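Dipeptidase AC. Metallo peptidase. MEROPS family M19 (Rhodobacter sphaeroides, PDB 3LY0) probably hydrolyses dipeptides as a zinc-dependent metallodipeptidase, and is captured here with two zinc ions and a phosphinate mimic of L-Ala-D-Ala. Local coordinates at residues Phe16-Leu21 against His102-Met106; Ala56-Pro60 against Val95-Ala100; Ile135-Ala141 against Leu159-Val165. All blocks are in the same frame, centred on the assembly; numbering follows the deposited sequence.

Contact 1. Residues Phe16-Leu21 against His102-Met106; sequences FLLRLL and HLLWM
Phe16, Leu17 and Leu20 of helix 16-22 meet His102, Leu103 and Met106 of helix 89-109 in a buried helix-helix contact, part of the helical layer of a TIM-barrel-type metallopeptidase. The two short segments run almost perpendicular, at 101°, with their axes 10.6 Å apart. No hydrogen bond crosses between them, so apolar and aromatic contacts carry the junction.

At one end, Leu20 lays its CB over a face of the His102 imidazole, 3.9 Å from the ring centroid and displaced toward the rim, a CH-pi contact. ND1 of that ring is hydrogen-bonded to Arg27 NH1 of helix 27-32, which probably limits the rotation of the imidazole. Next along, Leu17 carries CG beside its own backbone N (chi1 -70°), a choice that swings CD2 across to the long helix. There CD2 lies 3.9 Å from Leu103 CB and 3.8 Å from Met106 SD.

Met106 touches three residues of the short helix. Besides Leu17, its sulfur receives Leu20, whose CD1 approaches SD to 3.9 Å, while strand 50-57 contributes Phe55 against both Leu103 and Met106. Toward Phe16 the sulfur stands at the ring edge, in the ring plane and 5.1 Å from the centroid, which makes a Met-aromatic contact. A bend at chi3 (58°) then turns the terminal methyl toward the phenyl group, leaving Met106 CE 3.9 Å from Phe16 CD1.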
loop_
_atom_site.group_PDB
_atom_site.type_symbol
_atom_site.label_atom_id
_atom_site.label_comp_id
_atom_site.label_asym_id
_atom_site.label_seq_id
_atom_site.Cartn_x
_atom_site.Cartn_y
_atom_site.Cartn_z
ATOM N N PHE A 16 8.967 0.960 4.293
ATOM C CA PHE A 16 10.099 1.336 5.124
ATOM C C PHE A 16 10.642 0.163 5.943
ATOM O O PHE A 16 11.847 0.059 6.145
ATOM C CB PHE A 16 9.727 2.487 6.053
ATOM C CG PHE A 16 10.853 2.934 6.931
ATOM C CD1 PHE A 16 10.842 2.635 8.280
ATOM C CD2 PHE A 16 11.931 3.624 6.397
ATOM C CE1 PHE A 16 11.881 3.038 9.102
ATOM C CE2 PHE A 16 12.977 4.025 7.202
ATOM C CZ PHE A 16 12.950 3.736 8.561
ATOM N N LEU A 17 9.767 -0.721 6.413
ATOM C CA LEU A 17 10.221 -1.838 7.238
ATOM C C LEU A 17 11.206 -2.739 6.488
ATOM O O LEU A 17 12.054 -3.383 7.102
ATOM C CB LEU A 17 9.036 -2.660 7.761
ATOM C CG LEU A 17 8.173 -1.978 8.826
ATOM C CD1 LEU A 17 6.930 -2.798 9.081
ATOM C CD2 LEU A 17 8.967 -1.772 10.127
ATOM N N LEU A 18 11.106 -2.781 5.163
ATOM C CA LEU A 18 12.032 -3.597 4.398
ATOM C C LEU A 18 13.456 -3.083 4.568
ATOM O O LEU A 18 14.420 -3.852 4.557
ATOM C CB LEU A 18 11.627 -3.625 2.917
ATOM C CG LEU A 18 12.396 -4.574 1.999
ATOM C CD1 LEU A 18 12.122 -6.023 2.349
ATOM C CD2 LEU A 18 12.003 -4.290 0.550
ATOM N N ARG A 19 13.597 -1.777 4.750
ATOM C CA ARG A 19 14.925 -1.212 4.934
ATOM C C ARG A 19 15.520 -1.596 6.275
ATOM O O ARG A 19 16.733 -1.795 6.391
ATOM C CB ARG A 19 14.906 0.293 4.715
ATOM C CG ARG A 19 14.738 0.607 3.220
ATOM C CD ARG A 19 14.602 2.078 2.927
ATOM N NE ARG A 19 15.672 2.842 3.546
ATOM C CZ ARG A 19 15.532 4.086 3.975
ATOM N NH1 ARG A 19 14.366 4.711 3.835
ATOM N NH2 ARG A 19 16.555 4.699 4.550
ATOM N N LEU A 20 14.668 -1.736 7.283
ATOM C CA LEU A 20 15.141 -2.201 8.581
ATOM C C LEU A 20 15.461 -3.692 8.541
ATOM O O LEU A 20 16.430 -4.138 9.159
ATOM C CB LEU A 20 14.137 -1.867 9.691
ATOM C CG LEU A 20 13.845 -0.364 9.817
ATOM C CD1 LEU A 20 12.963 -0.058 11.012
ATOM C CD2 LEU A 20 15.145 0.462 9.879
ATOM N N LEU A 21 14.659 -4.455 7.805
ATOM C CA LEU A 21 14.925 -5.880 7.608
ATOM C C LEU A 21 16.299 -6.076 6.984
ATOM O O LEU A 21 17.041 -6.985 7.366
ATOM C CB LEU A 21 13.865 -6.519 6.700
ATOM C CG LEU A 21 13.987 -8.041 6.509
ATOM C CD1 LEU A 21 13.652 -8.785 7.792
ATOM C CD2 LEU A 21 13.116 -8.540 5.353
ATOM N N HIS A 102 10.507 -4.794 14.265
ATOM C CA HIS A 102 11.094 -3.491 13.923
ATOM C C HIS A 102 10.061 -2.370 14.063
ATOM O O HIS A 102 10.398 -1.266 14.491
ATOM C CB HIS A 102 11.651 -3.486 12.496
ATOM C CG HIS A 102 12.903 -4.282 12.335
ATOM N ND1 HIS A 102 14.018 -4.072 13.120
ATOM C CD2 HIS A 102 13.231 -5.265 11.463
ATOM C CE1 HIS A 102 14.974 -4.905 12.748
ATOM N NE2 HIS A 102 14.524 -5.640 11.745
ATOM N N LEU A 103 8.809 -2.654 13.715
ATOM C CA LEU A 103 7.763 -1.642 13.788
ATOM C C LEU A 103 7.535 -1.240 15.246
ATOM O O LEU A 103 7.436 -0.058 15.569
ATOM C CB LEU A 103 6.468 -2.150 13.154
ATOM C CG LEU A 103 5.307 -1.162 13.084
ATOM C CD1 LEU A 103 5.680 0.031 12.215
ATOM C CD2 LEU A 103 4.046 -1.829 12.560
ATOM N N LEU A 104 7.454 -2.225 16.139
ATOM C CA LEU A 104 7.287 -1.915 17.557
ATOM C C LEU A 104 8.517 -1.189 18.079
ATOM O O LEU A 104 8.403 -0.233 18.870
ATOM C CB LEU A 104 7.010 -3.164 18.400
ATOM C CG LEU A 104 5.639 -3.817 18.259
ATOM C CD1 LEU A 104 5.433 -4.835 19.372
ATOM C CD2 LEU A 104 4.530 -2.781 18.266
ATOM N N TRP A 105 9.690 -1.645 17.657
ATOM C CA TRP A 105 10.925 -0.960 18.021
ATOM C C TRP A 105 10.908 0.518 17.605
ATOM O O TRP A 105 11.344 1.375 18.367
ATOM C CB TRP A 105 12.161 -1.671 17.456
ATOM C CG TRP A 105 13.353 -0.813 17.616
ATOM C CD1 TRP A 105 14.131 -0.697 18.731
ATOM C CD2 TRP A 105 13.871 0.123 16.664
ATOM N NE1 TRP A 105 15.115 0.237 18.521
ATOM C CE2 TRP A 105 14.978 0.755 17.260
ATOM C CE3 TRP A 105 13.514 0.476 15.356
ATOM C CZ2 TRP A 105 15.735 1.723 16.598
ATOM C CZ3 TRP A 105 14.269 1.439 14.694
ATOM C CH2 TRP A 105 15.364 2.053 15.318
ATOM N N MET A 106 10.412 0.816 16.402
ATOM C CA MET A 106 10.354 2.201 15.925
ATOM C C MET A 106 9.613 3.095 16.918
ATOM O O MET A 106 10.003 4.240 17.176
ATOM C CB MET A 106 9.668 2.286 14.550
ATOM C CG MET A 106 10.495 1.794 13.373
ATOM S SD MET A 106 9.517 1.535 11.826
ATOM C CE MET A 106 8.813 3.190 11.550
#

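Contact 2. Residues Ala56-Pro60 against Val95-Ala100. With LY0 ((2R)-3-[(R)-[(1R)-1-aminoethyl](hydroxy)phosphoryl]-2-methylpropanoic acid), chain C.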
loop_
_atom_site.group_PDB
_atom_site.type_symbol
_atom_site.label_atom_id
_atom_site.label_comp_id
_atom_site.label_asym_id
_atom_site.label_seq_id
_atom_site.Cartn_x
_atom_site.Cartn_y
_atom_site.Cartn_z
ATOM N N ALA A 56 3.878 -1.644 5.739
ATOM C CA ALA A 56 3.738 -3.005 5.253
ATOM C C ALA A 56 4.814 -3.939 5.764
ATOM O O ALA A 56 6.009 -3.622 5.736
ATOM C CB ALA A 56 3.725 -3.013 3.725
ATOM N N ILE A 57 4.355 -5.101 6.215
ATOM C CA ILE A 57 5.195 -6.264 6.444
ATOM C C ILE A 57 5.068 -7.105 5.182
ATOM O O ILE A 57 3.998 -7.632 4.888
ATOM C CB ILE A 57 4.688 -7.056 7.658
ATOM C CG1 ILE A 57 4.839 -6.226 8.941
ATOM C CG2 ILE A 57 5.393 -8.413 7.761
ATOM C CD1 ILE A 57 4.055 -6.761 10.103
ATOM N N TYR A 58 6.157 -7.208 4.428
ATOM C CA TYR A 58 6.162 -7.904 3.150
ATOM C C TYR A 58 7.374 -8.818 3.123
ATOM O O TYR A 58 8.477 -8.378 3.419
ATOM C CB TYR A 58 6.195 -6.888 1.998
ATOM C CG TYR A 58 7.046 -7.281 0.810
ATOM C CD1 TYR A 58 6.586 -8.189 -0.140
ATOM C CD2 TYR A 58 8.305 -6.728 0.634
ATOM C CE1 TYR A 58 7.373 -8.546 -1.221
ATOM C CE2 TYR A 58 9.090 -7.065 -0.446
ATOM C CZ TYR A 58 8.628 -7.978 -1.367
ATOM O OH TYR A 58 9.430 -8.302 -2.443
ATOM N N VAL A 59 7.154 -10.090 2.794
ATOM C CA VAL A 59 8.220 -11.086 2.806
ATOM C C VAL A 59 8.814 -11.217 1.406
ATOM O O VAL A 59 8.132 -11.651 0.480
ATOM C CB VAL A 59 7.684 -12.462 3.278
ATOM C CG1 VAL A 59 8.775 -13.527 3.200
ATOM C CG2 VAL A 59 7.126 -12.357 4.682
ATOM N N PRO A 60 10.090 -10.828 1.234
ATOM C CA PRO A 60 10.681 -10.923 -0.111
ATOM C C PRO A 60 10.993 -12.353 -0.535
ATOM O O PRO A 60 11.330 -13.196 0.296
ATOM C CB PRO A 60 11.998 -10.147 0.025
ATOM C CG PRO A 60 11.849 -9.326 1.276
ATOM C CD PRO A 60 10.959 -10.111 2.180
ATOM N N VAL A 95 10.324 -13.983 9.168
ATOM C CA VAL A 95 10.573 -12.717 8.482
ATOM C C VAL A 95 9.500 -11.712 8.896
ATOM O O VAL A 95 9.806 -10.553 9.192
ATOM C CB VAL A 95 10.621 -12.878 6.935
ATOM C CG1 VAL A 95 10.822 -11.526 6.274
ATOM C CG2 VAL A 95 11.742 -13.824 6.531
ATOM N N ALA A 96 8.250 -12.163 8.941
ATOM C CA ALA A 96 7.143 -11.302 9.336
ATOM C C ALA A 96 7.315 -10.872 10.793
ATOM O O ALA A 96 7.042 -9.720 11.147
ATOM C CB ALA A 96 5.809 -12.009 9.145
ATOM N N LEU A 97 7.741 -11.798 11.654
ATOM C CA LEU A 97 8.031 -11.432 13.043
ATOM C C LEU A 97 9.156 -10.404 13.129
ATOM O O LEU A 97 9.080 -9.482 13.932
ATOM C CB LEU A 97 8.363 -12.658 13.898
ATOM C CG LEU A 97 7.196 -13.578 14.255
ATOM C CD1 LEU A 97 7.708 -14.758 15.062
ATOM C CD2 LEU A 97 6.129 -12.827 15.049
ATOM N N ALA A 98 10.202 -10.564 12.323
ATOM C CA ALA A 98 11.290 -9.594 12.327
ATOM C C ALA A 98 10.763 -8.204 11.995
ATOM O O ALA A 98 11.083 -7.226 12.666
ATOM C CB ALA A 98 12.387 -10.006 11.347
ATOM N N MET A 99 9.944 -8.108 10.954
ATOM C CA MET A 99 9.473 -6.806 10.509
ATOM C C MET A 99 8.476 -6.203 11.510
ATOM O O MET A 99 8.530 -5.012 11.817
ATOM C CB MET A 99 8.883 -6.916 9.097
ATOM C CG MET A 99 9.921 -7.434 8.072
ATOM S SD MET A 99 9.325 -7.685 6.362
ATOM C CE MET A 99 9.404 -6.014 5.730
ATOM N N ALA A 100 7.572 -7.027 12.038
ATOM C CA ALA A 100 6.672 -6.546 13.090
ATOM C C ALA A 100 7.466 -6.070 14.308
ATOM O O ALA A 100 7.109 -5.078 14.935
ATOM C CB ALA A 100 5.675 -7.637 13.501
HETATM P P LY0 C . 5.585 -3.383 -3.506
HETATM C C1 LY0 C . 7.901 -4.933 -3.318
HETATM N N1 LY0 C . 6.619 -4.420 -1.259
HETATM C C2 LY0 C . 7.044 -3.940 -2.562
HETATM C C4 LY0 C . 6.110 -2.408 -4.972
HETATM C C5 LY0 C . 5.461 -2.799 -6.271
HETATM C C6 LY0 C . 3.970 -2.958 -6.157
HETATM C C7 LY0 C . 5.916 -1.998 -7.464
HETATM O O31 LY0 C . 4.769 -2.559 -2.538
HETATM O O32 LY0 C . 4.744 -4.636 -3.922
HETATM O O61 LY0 C . 3.296 -3.577 -7.159
HETATM O O62 LY0 C . 3.347 -2.567 -5.155
#
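Met99 SD lies only 3.1 Å from the carbonyl oxygen of Tyr58, a buried atom with no hydrogen-bonding partner in the model. Tyr58 O is almost in line with the Met99 CG-SD bond, at about 174°, the approach expected of a sulfur-oxygen chalcogen contact. The bend at chi3 also leaves the terminal methyl beside this carbonyl, with Met99 CE 3.4 Å from Tyr58 O.

Around this contact, the end of strand 50-57 packs on helix 89-109 through small apolar groups. Ile57 divides its branches: CG2 presses on Ala96 CA at 3.7 Å, and CD1 reaches Ala100 CB at 3.9 Å. Further on, Val59 CG2 meets Val95 CG1 at 4.1 Å.

Tyr58 itself turns its side chain from the helix into the ligand pocket, at an unusual chi1 of 142°. One ring face receives the zinc-bound amine of the phosphinate, Tyr58 CD2 to LY0 N1 being 3.4 Å, and Pro60 N lies over the opposite face. A hydrogen bond between Tyr58 OH and His65 ND1 holds the far end.

Tyr58 N is likewise buried without a partner, so the sulfur approach probably compensates only in part for the hydrogen bonds this backbone lacks.

Contact 3. Residues Ile135-Ala141 against Leu159-Val165. With ZN (zinc ion), chain D; ZN (zinc ion), chain E; LY0 ((2R)-3-[(R)-[(1R)-1-aminoethyl](hydroxy)phosphoryl]-2-methylpropanoic acid), chain C.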
loop_
_atom_site.group_PDB
_atom_site.type_symbol
_atom_site.label_atom_id
_atom_site.label_comp_id
_atom_site.label_asym_id
_atom_site.label_seq_id
_atom_site.Cartn_x
_atom_site.Cartn_y
_atom_site.Cartn_z
ATOM N N ILE A 135 -0.048 2.127 10.949
ATOM C CA ILE A 135 -0.914 0.951 10.979
ATOM C C ILE A 135 -0.087 -0.260 10.564
ATOM O O ILE A 135 0.552 -0.250 9.509
ATOM C CB ILE A 135 -2.109 1.105 10.022
ATOM C CG1 ILE A 135 -2.971 2.308 10.417
ATOM C CG2 ILE A 135 -2.947 -0.183 9.983
ATOM C CD1 ILE A 135 -4.090 2.603 9.442
ATOM N N MET A 136 -0.085 -1.295 11.403
ATOM C CA MET A 136 0.567 -2.560 11.045
ATOM C C MET A 136 -0.224 -3.286 9.953
ATOM O O MET A 136 -1.393 -3.652 10.148
ATOM C CB MET A 136 0.732 -3.447 12.286
ATOM C CG MET A 136 1.502 -4.747 12.030
ATOM S SD MET A 136 1.629 -5.881 13.479
ATOM C CE MET A 136 2.414 -4.805 14.696
ATOM N N HIS A 137 0.437 -3.495 8.820
ATOM C CA HIS A 137 -0.174 -4.039 7.616
ATOM C C HIS A 137 0.636 -5.230 7.147
ATOM O O HIS A 137 1.863 -5.208 7.219
ATOM C CB HIS A 137 -0.169 -2.974 6.512
ATOM C CG HIS A 137 -0.597 -3.487 5.171
ATOM N ND1 HIS A 137 -1.923 -3.640 4.825
ATOM C CD2 HIS A 137 0.124 -3.886 4.096
ATOM C CE1 HIS A 137 -1.999 -4.102 3.588
ATOM N NE2 HIS A 137 -0.772 -4.261 3.123
ATOM N N MET A 138 -0.038 -6.269 6.660
ATOM C CA MET A 138 0.653 -7.426 6.100
ATOM C C MET A 138 0.363 -7.490 4.601
ATOM O O MET A 138 -0.789 -7.574 4.196
ATOM C CB MET A 138 0.152 -8.695 6.818
ATOM C CG MET A 138 0.780 -10.015 6.388
ATOM S SD MET A 138 0.418 -11.368 7.558
ATOM C CE MET A 138 1.126 -10.667 9.017
ATOM N N GLU A 139 1.409 -7.414 3.782
ATOM C CA GLU A 139 1.267 -7.428 2.330
ATOM C C GLU A 139 1.606 -8.826 1.858
ATOM O O GLU A 139 2.778 -9.151 1.673
ATOM C CB GLU A 139 2.226 -6.419 1.700
ATOM C CG GLU A 139 2.210 -6.432 0.170
ATOM C CD GLU A 139 2.972 -5.263 -0.439
ATOM O OE1 GLU A 139 3.917 -4.757 0.195
ATOM O OE2 GLU A 139 2.625 -4.842 -1.547
ATOM N N GLY A 140 0.575 -9.643 1.647
ATOM C CA GLY A 140 0.754 -11.070 1.399
ATOM C C GLY A 140 0.646 -11.784 2.726
ATOM O O GLY A 140 1.287 -11.396 3.703
ATOM N N ALA A 141 -0.193 -12.811 2.782
ATOM C CA ALA A 141 -0.519 -13.440 4.052
ATOM C C ALA A 141 0.209 -14.766 4.290
ATOM O O ALA A 141 -0.310 -15.634 4.993
ATOM C CB ALA A 141 -2.023 -13.626 4.163
ATOM N N LEU A 159 -1.981 -6.198 14.331
ATOM C CA LEU A 159 -2.254 -6.218 12.896
ATOM C C LEU A 159 -3.665 -5.708 12.628
ATOM O O LEU A 159 -4.630 -6.213 13.224
ATOM C CB LEU A 159 -2.103 -7.632 12.345
ATOM C CG LEU A 159 -2.327 -7.728 10.834
ATOM C CD1 LEU A 159 -1.135 -7.142 10.089
ATOM C CD2 LEU A 159 -2.561 -9.176 10.436
ATOM N N ARG A 160 -3.802 -4.735 11.720
ATOM C CA ARG A 160 -5.123 -4.184 11.428
ATOM C C ARG A 160 -5.495 -4.169 9.948
ATOM O O ARG A 160 -6.601 -3.761 9.588
ATOM C CB ARG A 160 -5.260 -2.775 12.016
ATOM C CG ARG A 160 -5.272 -2.728 13.548
ATOM C CD ARG A 160 -6.537 -3.363 14.117
ATOM N NE ARG A 160 -6.593 -3.351 15.581
ATOM C CZ ARG A 160 -6.068 -4.294 16.353
ATOM N NH1 ARG A 160 -6.193 -4.214 17.675
ATOM N NH2 ARG A 160 -5.416 -5.316 15.822
ATOM N N SER A 161 -4.581 -4.634 9.100
ATOM C CA SER A 161 -4.766 -4.574 7.660
ATOM C C SER A 161 -3.994 -5.708 7.028
ATOM O O SER A 161 -2.882 -6.015 7.451
ATOM C CB SER A 161 -4.205 -3.247 7.151
ATOM O OG SER A 161 -4.429 -3.099 5.768
ATOM N N LEU A 162 -4.571 -6.322 6.001
ATOM C CA LEU A 162 -3.976 -7.495 5.383
ATOM C C LEU A 162 -4.360 -7.591 3.910
ATOM O O LEU A 162 -5.548 -7.585 3.559
ATOM C CB LEU A 162 -4.447 -8.756 6.135
ATOM C CG LEU A 162 -4.039 -10.112 5.570
ATOM C CD1 LEU A 162 -2.533 -10.241 5.482
ATOM C CD2 LEU A 162 -4.625 -11.252 6.404
ATOM N N GLY A 163 -3.348 -7.682 3.049
ATOM C CA GLY A 163 -3.559 -8.116 1.677
ATOM C C GLY A 163 -3.315 -9.615 1.594
ATOM O O GLY A 163 -2.228 -10.089 1.904
ATOM N N PRO A 164 -4.327 -10.389 1.182
ATOM C CA PRO A 164 -4.133 -11.845 1.154
ATOM C C PRO A 164 -2.942 -12.289 0.311
ATOM O O PRO A 164 -2.307 -13.304 0.626
ATOM C CB PRO A 164 -5.442 -12.359 0.554
ATOM C CG PRO A 164 -6.457 -11.328 0.951
ATOM C CD PRO A 164 -5.721 -10.002 0.913
ATOM N N VAL A 165 -2.658 -11.568 -0.768
ATOM C CA VAL A 165 -1.530 -11.913 -1.614
ATOM C C VAL A 165 -0.666 -10.715 -1.979
ATOM O O VAL A 165 -1.138 -9.574 -2.027
ATOM C CB VAL A 165 -1.982 -12.590 -2.930
ATOM C CG1 VAL A 165 -2.861 -13.804 -2.646
ATOM C CG2 VAL A 165 -2.694 -11.581 -3.861
HETATM ZN ZN ZN D . 4.990 -3.002 -0.384
HETATM ZN ZN ZN E . 2.839 -3.685 -3.285
HETATM P P LY0 C . 5.585 -3.383 -3.506
HETATM C C1 LY0 C . 7.901 -4.933 -3.318
HETATM N N1 LY0 C . 6.619 -4.420 -1.259
HETATM C C2 LY0 C . 7.044 -3.940 -2.562
HETATM C C4 LY0 C . 6.110 -2.408 -4.972
HETATM C C5 LY0 C . 5.461 -2.799 -6.271
HETATM C C6 LY0 C . 3.970 -2.958 -6.157
HETATM C C7 LY0 C . 5.916 -1.998 -7.464
HETATM O O31 LY0 C . 4.769 -2.559 -2.538
HETATM O O32 LY0 C . 4.744 -4.636 -3.922
HETATM O O61 LY0 C . 3.296 -3.577 -7.159
HETATM O O62 LY0 C . 3.347 -2.567 -5.155
#
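Met138 is bound through both its N and its O to strand 159-163: N donates to Ser161 O (3.0 Å), and O accepts from Gly163 N (2.8 Å). This parallel pair, joined through helix 149-157, is a beta-alpha-beta crossover of the barrel. Before these bonds, Arg160 N donates to Met136 O (3.1 Å). Beyond, Gly140 N binds Gly163 O at 2.8 Å, and Ala141 N comes to Pro164 O from above the carbonyl plane. The Arg160 guanidinium is bonded through NH2 to Leu159 O and His155 O, and through NE to Arg118 O.

Ser161 OG, held anti to its backbone N (chi1 -176°), lies at the edge of the His137 imidazole and hydrogen-bonds ND1 at 2.7 Å. With His137 replaced by an alanine, Ser161 OG would probably lose this partner and a gap open beside Asp209 and Ala56. On the other face, Leu162 CD1 packs closely on Met138 CB, and helix 149-157 covers both residues.

At the strand's end Glu139 extends its carboxylate between the metals, OE1 2.1 Å from one zinc ion and OE2 2.1 Å from the other. His13 and Asp15 share the first ion, His212 and His233 the second. With Met138 and Gly140 bonded to strand 159-163 and Glu139 N to Ile57 O, the backbone probably holds the base of this carboxylate, which bridges the zinc ions together with phosphinate oxygen O31.

Overall arrangement
From the N terminus the chain enters helix 16-22, passes through strand 50-57 and returns along helix 89-109, where contact 1 closes the loop. Contact 2 is nested inside that loop and lies earlier on the same long helix, so one helix holds both the short helix and the end of the strand. Contact 3 follows in series, closing a tight beta-alpha-beta unit. Its strand 132-139 lies beside strand 50-57, with backbone hydrogen bonds between Ile57 and both His137 and Glu139, and Leu103 of contact 1 touches Met136. Contacts 2 and 3 both reach the inhibitor, and strands 50-57 and 132-139 link the helices to the metal centre.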